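Hypothetical membrane protein (Corynebacterium glutamicum, PDB 6JSA) binds heme through its C-terminal domain, the part crystallised here, and probably passes it on within the heme uptake machinery of corynebacteria. Local coordinates at residues 17-22 and 39-44; 10-15 and 157-162. All blocks are in the same frame, centred on the assembly; numbering follows the deposited sequence. Where two conformers were deposited one is given.

Interaction 1 (17-22 and 39-44). With HEM (protoporphyrin IX containing Fe), chain B.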
ATOM      1  N   SER A  17      -2.203  12.715   5.728  1.00  9.62           N
ATOM      2  CA  SER A  17      -1.361  13.684   6.419  1.00  9.37           C
ATOM      3  C   SER A  17       0.097  13.560   5.990  1.00  8.71           C
ATOM      4  O   SER A  17       0.832  14.552   6.007  1.00  9.54           O
ATOM      5  CB  SER A  17      -1.531  13.560   7.936  1.00 10.17           C
ATOM      6  OG  SER A  17      -1.067  12.312   8.412  1.00 11.33           O
ATOM      7  N   PHE A  18       0.536  12.357   5.608  1.00  8.66           N
ATOM      8  CA  PHE A  18       1.886  12.200   5.069  1.00  8.22           C
ATOM      9  C   PHE A  18       2.034  12.901   3.723  1.00  8.23           C
ATOM     10  O   PHE A  18       3.036  13.582   3.485  1.00  8.94           O
ATOM     11  CB  PHE A  18       2.253  10.720   4.952  1.00  8.96           C
ATOM     12  CG  PHE A  18       3.682  10.483   4.548  1.00  8.74           C
ATOM     13  CD1 PHE A  18       4.714  10.864   5.394  1.00  8.76           C
ATOM     14  CD2 PHE A  18       3.993   9.883   3.339  1.00  9.70           C
ATOM     15  CE1 PHE A  18       6.035  10.647   5.052  1.00  9.36           C
ATOM     16  CE2 PHE A  18       5.316   9.659   2.980  1.00 10.11           C
ATOM     17  CZ  PHE A  18       6.342  10.045   3.842  1.00  9.57           C
ATOM     18  N   GLN A  19       1.045  12.759   2.834  1.00  9.11           N
ATOM     19  CA  GLN A  19       1.082  13.499   1.572  1.00  9.34           C
ATOM     20  C   GLN A  19       1.203  14.993   1.823  1.00  9.26           C
ATOM     21  O   GLN A  19       2.000  15.683   1.178  1.00  9.19           O
ATOM     22  CB  GLN A  19      -0.194  13.262   0.773  1.00  8.28           C
ATOM     23  CG  GLN A  19      -0.343  11.901   0.145  1.00  8.91           C
ATOM     24  CD  GLN A  19      -1.674  11.787  -0.571  1.00  9.52           C
ATOM     25  OE1 GLN A  19      -2.211  12.779  -1.064  1.00 10.33           O
ATOM     26  NE2 GLN A  19      -2.223  10.585  -0.614  1.00  9.37           N
ATOM     27  N   ASN A  20       0.387  15.513   2.739  1.00  9.36           N
ATOM     28  CA  ASN A  20       0.366  16.950   2.964  1.00 10.29           C
ATOM     29  C   ASN A  20       1.653  17.420   3.615  1.00  9.96           C
ATOM     30  O   ASN A  20       2.110  18.532   3.340  1.00 10.38           O
ATOM     31  CB  ASN A  20      -0.864  17.325   3.794  1.00 10.85           C
ATOM     32  CG  ASN A  20      -2.161  17.002   3.073  1.00 10.70           C
ATOM     33  OD1 ASN A  20      -2.185  16.891   1.843  1.00 10.92           O
ATOM     34  ND2 ASN A  20      -3.245  16.860   3.825  1.00 12.24           N
ATOM     35  N   TYR A  21       2.253  16.575   4.453  1.00  9.01           N
ATOM     36  CA  TYR A  21       3.568  16.869   5.007  1.00  9.53           C
ATOM     37  C   TYR A  21       4.628  16.891   3.910  1.00  9.72           C
ATOM     38  O   TYR A  21       5.424  17.835   3.816  1.00 10.39           O
ATOM     39  CB  TYR A  21       3.895  15.831   6.079  1.00  9.87           C
ATOM     40  CG  TYR A  21       5.353  15.731   6.427  1.00  8.75           C
ATOM     41  CD1 TYR A  21       6.003  16.768   7.086  1.00 10.04           C
ATOM     42  CD2 TYR A  21       6.082  14.594   6.106  1.00  9.07           C
ATOM     43  CE1 TYR A  21       7.335  16.667   7.409  1.00 10.27           C
ATOM     44  CE2 TYR A  21       7.412  14.481   6.429  1.00  9.53           C
ATOM     45  CZ  TYR A  21       8.032  15.526   7.074  1.00 10.45           C
ATOM     46  OH  TYR A  21       9.352  15.428   7.378  1.00 11.19           O
ATOM     47  N   ILE A  22       4.649  15.860   3.062  1.00  9.43           N
ATOM     48  CA  ILE A  22       5.659  15.784   2.006  1.00  9.19           C
ATOM     49  C   ILE A  22       5.609  17.024   1.120  1.00 10.02           C
ATOM     50  O   ILE A  22       6.645  17.603   0.775  1.00 11.48           O
ATOM     51  CB  ILE A  22       5.482  14.496   1.183  1.00  9.02           C
ATOM     52  CG1 ILE A  22       5.908  13.276   2.004  1.00  9.49           C
ATOM     53  CG2 ILE A  22       6.238  14.596  -0.137  1.00 10.13           C
ATOM     54  CD1 ILE A  22       7.397  13.188   2.278  1.00  9.74           C
ATOM     55  N   ASP A  39      -5.112  10.248  -7.985  1.00  9.14           N
ATOM     56  CA  ASP A  39      -6.413  10.891  -8.113  1.00 10.85           C
ATOM     57  C   ASP A  39      -7.121  10.742  -6.774  1.00  9.09           C
ATOM     58  O   ASP A  39      -6.897   9.757  -6.062  1.00  8.98           O
ATOM     59  CB  ASP A  39      -7.243  10.207  -9.211  1.00 14.94           C
ATOM     60  CG  ASP A  39      -8.323  11.101  -9.779  1.00 21.24           C
ATOM     61  OD1 ASP A  39      -8.151  12.336  -9.761  1.00 24.60           O
ATOM     62  OD2 ASP A  39      -9.344  10.558 -10.253  1.00 24.18           O
ATOM     63  N   ASN A  40      -7.971  11.716  -6.437  1.00  9.46           N
ATOM     64  CA  ASN A  40      -8.708  11.682  -5.169  1.00  9.19           C
ATOM     65  C   ASN A  40      -7.771  11.555  -3.968  1.00  8.52           C
ATOM     66  O   ASN A  40      -8.112  10.924  -2.969  1.00  9.37           O
ATOM     67  CB  ASN A  40      -9.762  10.560  -5.153  1.00 10.65           C
ATOM     68  CG  ASN A  40     -10.684  10.635  -3.945  1.00 11.30           C
ATOM     69  OD1 ASN A  40     -11.168  11.705  -3.586  1.00 12.00           O
ATOM     70  ND2 ASN A  40     -10.910   9.494  -3.300  1.00 11.77           N
ATOM     71  N   GLN A  41      -6.571  12.131  -4.052  1.00  7.88           N
ATOM     72  CA  GLN A  41      -5.577  12.019  -2.984  1.00  8.61           C
ATOM     73  C   GLN A  41      -5.255  10.558  -2.668  1.00  8.34           C
ATOM     74  O   GLN A  41      -4.930  10.207  -1.529  1.00  8.95           O
ATOM     75  CB  GLN A  41      -5.967  12.823  -1.740  1.00 10.68           C
ATOM     76  CG  GLN A  41      -6.123  14.287  -2.057  1.00 12.00           C
ATOM     77  CD  GLN A  41      -6.624  15.063  -0.885  1.00 12.35           C
ATOM     78  OE1 GLN A  41      -7.831  15.195  -0.681  1.00 13.94           O
ATOM     79  NE2 GLN A  41      -5.699  15.600  -0.099  1.00 11.82           N
ATOM     80  N   GLN A  42      -5.347   9.701  -3.684  1.00  7.74           N
ATOM     81  CA  GLN A  42      -5.041   8.283  -3.546  1.00  8.11           C
ATOM     82  C   GLN A  42      -4.146   7.870  -4.700  1.00  6.81           C
ATOM     83  O   GLN A  42      -4.427   8.195  -5.860  1.00  7.87           O
ATOM     84  CB  GLN A  42      -6.304   7.415  -3.562  1.00  8.89           C
ATOM     85  CG  GLN A  42      -7.238   7.681  -2.408  1.00 10.05           C
ATOM     86  CD  GLN A  42      -8.476   6.825  -2.502  1.00  9.99           C
ATOM     87  OE1 GLN A  42      -9.330   7.052  -3.357  1.00 11.11           O
ATOM     88  NE2 GLN A  42      -8.567   5.817  -1.645  1.00 10.40           N
ATOM     89  N   PHE A  43      -3.082   7.143  -4.389  1.00  6.63           N
ATOM     90  CA  PHE A  43      -2.314   6.488  -5.434  1.00  6.83           C
ATOM     91  C   PHE A  43      -3.156   5.401  -6.090  1.00  7.09           C
ATOM     92  O   PHE A  43      -3.975   4.740  -5.439  1.00  7.25           O
ATOM     93  CB  PHE A  43      -0.990   5.988  -4.862  1.00  7.49           C
ATOM     94  CG  PHE A  43      -0.185   7.106  -4.261  1.00  6.71           C
ATOM     95  CD1 PHE A  43       0.516   7.982  -5.083  1.00  7.30           C
ATOM     96  CD2 PHE A  43      -0.204   7.348  -2.894  1.00  7.26           C
ATOM     97  CE1 PHE A  43       1.218   9.049  -4.551  1.00  7.72           C
ATOM     98  CE2 PHE A  43       0.495   8.417  -2.348  1.00  7.89           C
ATOM     99  CZ  PHE A  43       1.217   9.270  -3.179  1.00  8.00           C
ATOM    100  N   GLN A  44      -2.996   5.264  -7.406  1.00  6.81           N
ATOM    101  CA  GLN A  44      -3.866   4.448  -8.244  1.00  7.23           C
ATOM    102  C   GLN A  44      -3.032   3.310  -8.806  1.00  7.13           C
ATOM    103  O   GLN A  44      -2.048   3.544  -9.523  1.00  6.99           O
ATOM    104  CB  GLN A  44      -4.456   5.289  -9.381  1.00  8.23           C
ATOM    105  CG  GLN A  44      -5.211   6.530  -8.904  1.00  8.82           C
ATOM    106  CD  GLN A  44      -6.571   6.204  -8.321  1.00  9.35           C
ATOM    107  OE1 GLN A  44      -7.281   5.342  -8.834  1.00 11.23           O
ATOM    108  NE2 GLN A  44      -6.948   6.898  -7.259  1.00 10.13           N
TER
HETATM  109  CHA HEM B 300       6.729  14.978  10.479  1.00 10.18           C
HETATM  110  CHB HEM B 300      11.018  17.194  10.717  1.00 10.54           C
HETATM  111  CHC HEM B 300      13.016  13.575   8.200  1.00 10.30           C
HETATM  112  CHD HEM B 300       8.820  11.184   8.303  1.00  8.74           C
HETATM  113  C1A HEM B 300       7.708  15.909  10.732  1.00  9.96           C
HETATM  114  C2A HEM B 300       7.506  17.191  11.377  1.00 10.68           C
HETATM  115  C3A HEM B 300       8.686  17.814  11.448  1.00 11.13           C
HETATM  116  C4A HEM B 300       9.676  16.926  10.861  1.00 10.41           C
HETATM  117  CMA HEM B 300       8.973  19.216  12.041  1.00 12.67           C
HETATM  118  CAA HEM B 300       6.136  17.725  11.820  1.00 12.01           C
HETATM  119  CBA HEM B 300       5.462  18.221  10.535  1.00 14.67           C
HETATM  120  CGA HEM B 300       4.055  18.699  10.783  1.00 18.14           C
HETATM  121  O1A HEM B 300       3.451  18.319  11.813  1.00 20.87           O
HETATM  122  O2A HEM B 300       3.524  19.453   9.932  1.00 20.67           O
HETATM  123  C1B HEM B 300      11.926  16.443  10.006  1.00 10.51           C
HETATM  124  C2B HEM B 300      13.285  16.822   9.681  1.00 12.33           C
HETATM  125  C3B HEM B 300      13.844  15.816   8.988  1.00 12.38           C
HETATM  126  C4B HEM B 300      12.840  14.778   8.854  1.00 11.07           C
HETATM  127  CMB HEM B 300      13.907  18.161  10.108  1.00 13.48           C
HETATM  128  CAB HEM B 300      15.261  15.673   8.384  1.00 14.69           C
HETATM  129  CBB HEM B 300      16.200  16.627   8.360  1.00 16.55           C
HETATM  130  C1C HEM B 300      12.068  12.590   8.035  1.00  9.79           C
HETATM  131  C2C HEM B 300      12.307  11.288   7.449  1.00 10.19           C
HETATM  132  C3C HEM B 300      11.146  10.629   7.444  1.00  9.57           C
HETATM  133  C4C HEM B 300      10.142  11.481   8.064  1.00  8.68           C
HETATM  134  CMC HEM B 300      13.659  10.792   6.894  1.00 11.64           C
HETATM  135  CAC HEM B 300      10.941   9.195   6.902  1.00 10.75           C
HETATM  136  CBC HEM B 300       9.851   8.881   6.181  1.00 11.80           C
HETATM  137  C1D HEM B 300       7.905  11.999   8.922  1.00  8.97           C
HETATM  138  C2D HEM B 300       6.527  11.654   9.176  1.00  9.61           C
HETATM  139  C3D HEM B 300       5.947  12.693   9.773  1.00  9.41           C
HETATM  140  C4D HEM B 300       6.935  13.743   9.908  1.00  9.79           C
HETATM  141  CMD HEM B 300       5.879  10.307   8.817  1.00 11.03           C
HETATM  142  CAD HEM B 300       4.471  12.793  10.215  1.00 10.51           C
HETATM  143  CBD HEM B 300       3.696  13.468   9.075  1.00 11.36           C
HETATM  144  CGD HEM B 300       2.227  13.496   9.407  1.00 12.40           C
HETATM  145  O1D HEM B 300       1.777  14.431  10.117  1.00 14.84           O
HETATM  146  O2D HEM B 300       1.496  12.577   8.958  1.00 12.79           O
HETATM  147  NA  HEM B 300       9.047  15.773  10.427  1.00  9.50           N
HETATM  148  NB  HEM B 300      11.682  15.193   9.475  1.00 10.54           N
HETATM  149  NC  HEM B 300      10.734  12.675   8.406  1.00  9.83           N
HETATM  150  ND  HEM B 300       8.129  13.285   9.381  1.00  9.94           N
HETATM  151 FE   HEM B 300       9.835  14.361   9.148  1.00 10.49          FE
HETATM  152  O   HOH W   1      -2.802  15.424  -0.502  1.00 13.68           O
HETATM  153  O   HOH W   2      -5.980  16.511   2.688  1.00 17.60           O
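A small polar contact joins Q19 and N20 of the heme-binding helix 16-23 to Q41 in the turn that leads into strand 42-53, with the ring of F43 closing its inner side. The one direct hydrogen bond between the segments runs from Q19 NE2 to the backbone oxygen of Q41, at 2.9 Å and nearly straight (168° at the hydrogen). The oxygen lies close to the plane of the Q19 amide, whereas the donor sits well above the carbonyl plane of Q41. Q19 reaches this far because its chain is extended beyond CG (chi2 178°). Its NE2 also donates to the backbone oxygen of G13, so two carbonyls fix the flip of a buried amide. F43 CE2 packs 3.9 Å from the same Q19 NE2.

Toward solvent, water takes over. One molecule donates to Q19 OE1 and N20 OD1 and accepts from Q41 NE2; a second accepts from both N20 ND2 and Q41 NE2, bridging two side chains whose amides do not bond directly.

Helix 16-23 supplies the axial ligand of the heme in this HtaA domain, and its other side faces the porphyrin, to which Y150 OH is also hydrogen-bonded. Y21 OH binds HEM FE at 2.1 Å. Y21 CG is anti to the backbone N (chi1 161°), which sends the phenol out to the iron; one ring face lies over the macrocycle, with HEM C4D 3.5 Å above the ring plane and off toward the rim. H72 NE2 is hydrogen-bonded to the same phenolic oxygen, a second-shell partner likely to influence its donor strength. One turn earlier, S17 OG donates to propionate oxygen O2D of the heme at 2.6 Å, while the F18 ring approaches methyl CMD obliquely.

Interaction 2 (10-15 and 157-162)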
ATOM      1  N   ALA A  10      -6.550  -0.757  -7.413  1.00  8.13           N
ATOM      2  CA  ALA A  10      -6.563  -0.430  -6.000  1.00  8.29           C
ATOM      3  C   ALA A  10      -6.316   1.057  -5.847  1.00  7.13           C
ATOM      4  O   ALA A  10      -5.680   1.693  -6.696  1.00  7.99           O
ATOM      5  CB  ALA A  10      -5.535  -1.234  -5.193  1.00  9.75           C
ATOM      6  N   GLN A  11      -6.816   1.594  -4.738  1.00  7.54           N
ATOM      7  CA  GLN A  11      -6.687   3.002  -4.400  1.00  7.96           C
ATOM      8  C   GLN A  11      -6.197   3.088  -2.965  1.00  7.01           C
ATOM      9  O   GLN A  11      -6.815   2.513  -2.057  1.00  7.84           O
ATOM     10  CB  GLN A  11      -8.029   3.723  -4.555  1.00  9.75           C
ATOM     11  CG  GLN A  11      -8.648   3.575  -5.949  1.00 11.61           C
ATOM     12  CD  GLN A  11      -9.371   2.241  -6.146  1.00 13.75           C
ATOM     13  OE1 GLN A  11     -10.065   1.759  -5.249  1.00 16.16           O
ATOM     14  NE2 GLN A  11      -9.197   1.637  -7.319  1.00 14.54           N
ATOM     15  N   TRP A  12      -5.074   3.776  -2.760  1.00  7.24           N
ATOM     16  CA  TRP A  12      -4.491   3.911  -1.425  1.00  7.05           C
ATOM     17  C   TRP A  12      -3.653   5.175  -1.402  1.00  7.04           C
ATOM     18  O   TRP A  12      -2.730   5.314  -2.210  1.00  7.36           O
ATOM     19  CB  TRP A  12      -3.619   2.708  -1.093  1.00  7.67           C
ATOM     20  CG  TRP A  12      -3.100   2.712   0.323  1.00  7.46           C
ATOM     21  CD1 TRP A  12      -3.812   2.976   1.467  1.00  8.22           C
ATOM     22  CD2 TRP A  12      -1.768   2.396   0.749  1.00  7.68           C
ATOM     23  NE1 TRP A  12      -3.001   2.857   2.567  1.00  8.53           N
ATOM     24  CE2 TRP A  12      -1.742   2.507   2.159  1.00  7.57           C
ATOM     25  CE3 TRP A  12      -0.589   2.049   0.079  1.00  8.92           C
ATOM     26  CZ2 TRP A  12      -0.588   2.276   2.909  1.00  8.88           C
ATOM     27  CZ3 TRP A  12       0.565   1.824   0.829  1.00  9.91           C
ATOM     28  CH2 TRP A  12       0.550   1.936   2.228  1.00 10.39           C
ATOM     29  N   GLY A  13      -3.958   6.082  -0.479  1.00  7.03           N
ATOM     30  CA  GLY A  13      -3.166   7.287  -0.380  1.00  7.17           C
ATOM     31  C   GLY A  13      -1.926   7.204   0.484  1.00  7.12           C
ATOM     32  O   GLY A  13      -1.240   8.220   0.637  1.00  7.23           O
ATOM     33  N   VAL A  14      -1.604   6.026   1.019  1.00  6.76           N
ATOM     34  CA  VAL A  14      -0.567   5.826   2.029  1.00  7.42           C
ATOM     35  C   VAL A  14      -1.041   6.447   3.336  1.00  7.88           C
ATOM     36  O   VAL A  14      -1.503   5.733   4.231  1.00  8.22           O
ATOM     37  CB  VAL A  14       0.839   6.286   1.596  1.00  7.86           C
ATOM     38  CG1 VAL A  14       1.841   5.964   2.692  1.00  8.73           C
ATOM     39  CG2 VAL A  14       1.235   5.588   0.292  1.00  8.76           C
ATOM     40  N   LYS A  15      -0.965   7.773   3.445  1.00  7.78           N
ATOM     41  CA  LYS A  15      -1.611   8.483   4.546  1.00  8.06           C
ATOM     42  C   LYS A  15      -1.795   9.927   4.110  1.00  8.11           C
ATOM     43  O   LYS A  15      -0.833  10.558   3.661  1.00  8.72           O
ATOM     44  CB  LYS A  15      -0.772   8.423   5.829  1.00  9.03           C
ATOM     45  CG  LYS A  15      -1.519   8.884   7.080  1.00 10.33           C
ATOM     46  CD  LYS A  15      -0.647   8.715   8.309  1.00 10.58           C
ATOM     47  CE  LYS A  15      -1.364   8.988   9.636  1.00 11.93           C
ATOM     48  NZ  LYS A  15      -2.300  10.135   9.651  1.00 11.57           N
ATOM     49  N   ASP A 157      -4.008   5.575   5.683  1.00  8.43           N
ATOM     50  CA  ASP A 157      -5.196   5.681   4.853  1.00  9.34           C
ATOM     51  C   ASP A 157      -5.780   4.287   4.643  1.00  9.67           C
ATOM     52  O   ASP A 157      -5.041   3.302   4.548  1.00  9.35           O
ATOM     53  CB  ASP A 157      -4.830   6.205   3.465  1.00  9.13           C
ATOM     54  CG  ASP A 157      -4.711   7.718   3.382  1.00  9.67           C
ATOM     55  OD1 ASP A 157      -5.029   8.438   4.348  1.00  9.72           O
ATOM     56  OD2 ASP A 157      -4.282   8.189   2.304  1.00  9.83           O
ATOM     57  N   PRO A 158      -7.097   4.173   4.534  1.00  9.93           N
ATOM     58  CA  PRO A 158      -7.695   2.885   4.166  1.00 10.10           C
ATOM     59  C   PRO A 158      -7.385   2.564   2.710  1.00  9.40           C
ATOM     60  O   PRO A 158      -7.104   3.443   1.888  1.00  9.47           O
ATOM     61  CB  PRO A 158      -9.192   3.130   4.364  1.00 11.91           C
ATOM     62  CG  PRO A 158      -9.352   4.590   4.073  1.00 12.49           C
ATOM     63  CD  PRO A 158      -8.109   5.242   4.634  1.00 11.13           C
ATOM     64  N   ILE A 159      -7.424   1.275   2.386  1.00  9.68           N
ATOM     65  CA  ILE A 159      -7.167   0.811   1.026  1.00  9.31           C
ATOM     66  C   ILE A 159      -8.427   0.162   0.471  1.00  9.17           C
ATOM     67  O   ILE A 159      -9.157  -0.524   1.194  1.00 11.29           O
ATOM     68  CB  ILE A 159      -5.955  -0.149   0.957  1.00  9.44           C
ATOM     69  CG1 ILE A 159      -5.625  -0.501  -0.498  1.00  9.51           C
ATOM     70  CG2 ILE A 159      -6.164  -1.399   1.813  1.00 10.77           C
ATOM     71  CD1 ILE A 159      -4.227  -1.068  -0.685  1.00 10.96           C
ATOM     72  N   SER A 160      -8.696   0.397  -0.814  1.00  8.33           N
ATOM     73  CA  SER A 160      -9.800  -0.258  -1.495  0.66  9.24           C
ATOM     74  C   SER A 160      -9.297  -0.894  -2.779  1.00  8.70           C
ATOM     75  O   SER A 160      -8.286  -0.477  -3.352  1.00  8.79           O
ATOM     76  CB  SER A 160     -10.947   0.706  -1.809  0.66 10.98           C
ATOM     77  OG  SER A 160     -10.486   1.811  -2.557  0.66 12.10           O
ATOM     78  N   PHE A 161     -10.008  -1.928  -3.216  1.00  8.39           N
ATOM     79  CA  PHE A 161      -9.657  -2.591  -4.462  1.00  8.89           C
ATOM     80  C   PHE A 161     -10.914  -3.150  -5.104  1.00  8.70           C
ATOM     81  O   PHE A 161     -11.923  -3.409  -4.440  1.00  8.98           O
ATOM     82  CB  PHE A 161      -8.628  -3.719  -4.273  1.00  9.63           C
ATOM     83  CG  PHE A 161      -9.225  -5.006  -3.772  1.00  9.96           C
ATOM     84  CD1 PHE A 161      -9.438  -5.208  -2.416  1.00 10.57           C
ATOM     85  CD2 PHE A 161      -9.571  -6.017  -4.661  1.00 11.33           C
ATOM     86  CE1 PHE A 161     -10.000  -6.389  -1.955  1.00 11.10           C
ATOM     87  CE2 PHE A 161     -10.142  -7.199  -4.201  1.00 12.01           C
ATOM     88  CZ  PHE A 161     -10.350  -7.389  -2.850  1.00 11.86           C
ATOM     89  N   SER A 162     -10.818  -3.374  -6.405  1.00  9.39           N
ATOM     90  CA  SER A 162     -11.816  -4.141  -7.121  1.00 10.94           C
ATOM     91  C   SER A 162     -11.101  -4.961  -8.178  1.00 10.86           C
ATOM     92  O   SER A 162     -10.066  -4.550  -8.705  1.00 11.83           O
ATOM     93  CB  SER A 162     -12.884  -3.234  -7.731  1.00 14.56           C
ATOM     94  OG  SER A 162     -12.325  -2.340  -8.665  1.00 19.02           O
TER
HETATM   95  O   HOH W   3      -6.661   5.771   0.577  1.00  8.58           O
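W12 meets I159 and D157 along one side of its side chain, where residues 10-12 of strand 3-12 lie against 157-159. Its CB packs against CG1 and CD1 of I159, and CG continues along the same isoleucine. With CG anti to the backbone N (chi1 -174°), the indole extends past I159 and brings its pyrrole edge to the 157-158 backbone. W12 CD1 lies 3.8 Å from I159 CB and also approaches the carbonyl oxygens of D157 and P158 near the ring plane. Next along this edge, W12 NE1 donates to D157 O at 2.9 Å. The bond is bent, 137° at the hydrogen: the acceptor is in the indole plane, but NE1 stands above the carbonyl plane. W12 CE2 is already 4.2 Å from D157 O, and the side chain also touches V136 of strand 129-138 and L156. One ring face is covered by V14 CA, 3.5 Å above its centre.

The two strands are antiparallel neighbours in the beta-rich HtaA fold. Q11 and S160 form a hydrogen-bonded pair, N to O in both directions, while A10 and F161 form a non-hydrogen-bonded pair with their CB atoms in contact. On the face opposite W12 and I159, one of two S160 conformers donates from OG to Q11 OE1; a bend at chi2 (80°) turns the glutamine back over the serine. Past Q11 and S160, a water links G13 N to P158 O, and D157 N donates to V14 O. The D157 carboxylate packs closely on G13 and K15, its OD1 accepting from A16 N, while K15 NZ bonds S17 OG beside the heme.

How the interactions relate
From the N terminus, strand 3-12 enters interaction 2 through residues 10-15 and leads through G13-K15 into helix 16-23, whose residues 17-22 belong to interaction 1. That contact closes a short loop, with 16 residues between its segments, when the chain returns at 39-44. Interaction 2 closes only at 157-162, after 141 intervening residues, so interaction 1 is nested inside it. Strand 3-12 lies between strands 42-53 and 159-165, and a probable backbone bond from W12 N to F43 O joins the contacts. Q42 NE2, packed on Q11 CB, adds a second link. Together they tie the heme-carrying helix to early and late strands of the domain.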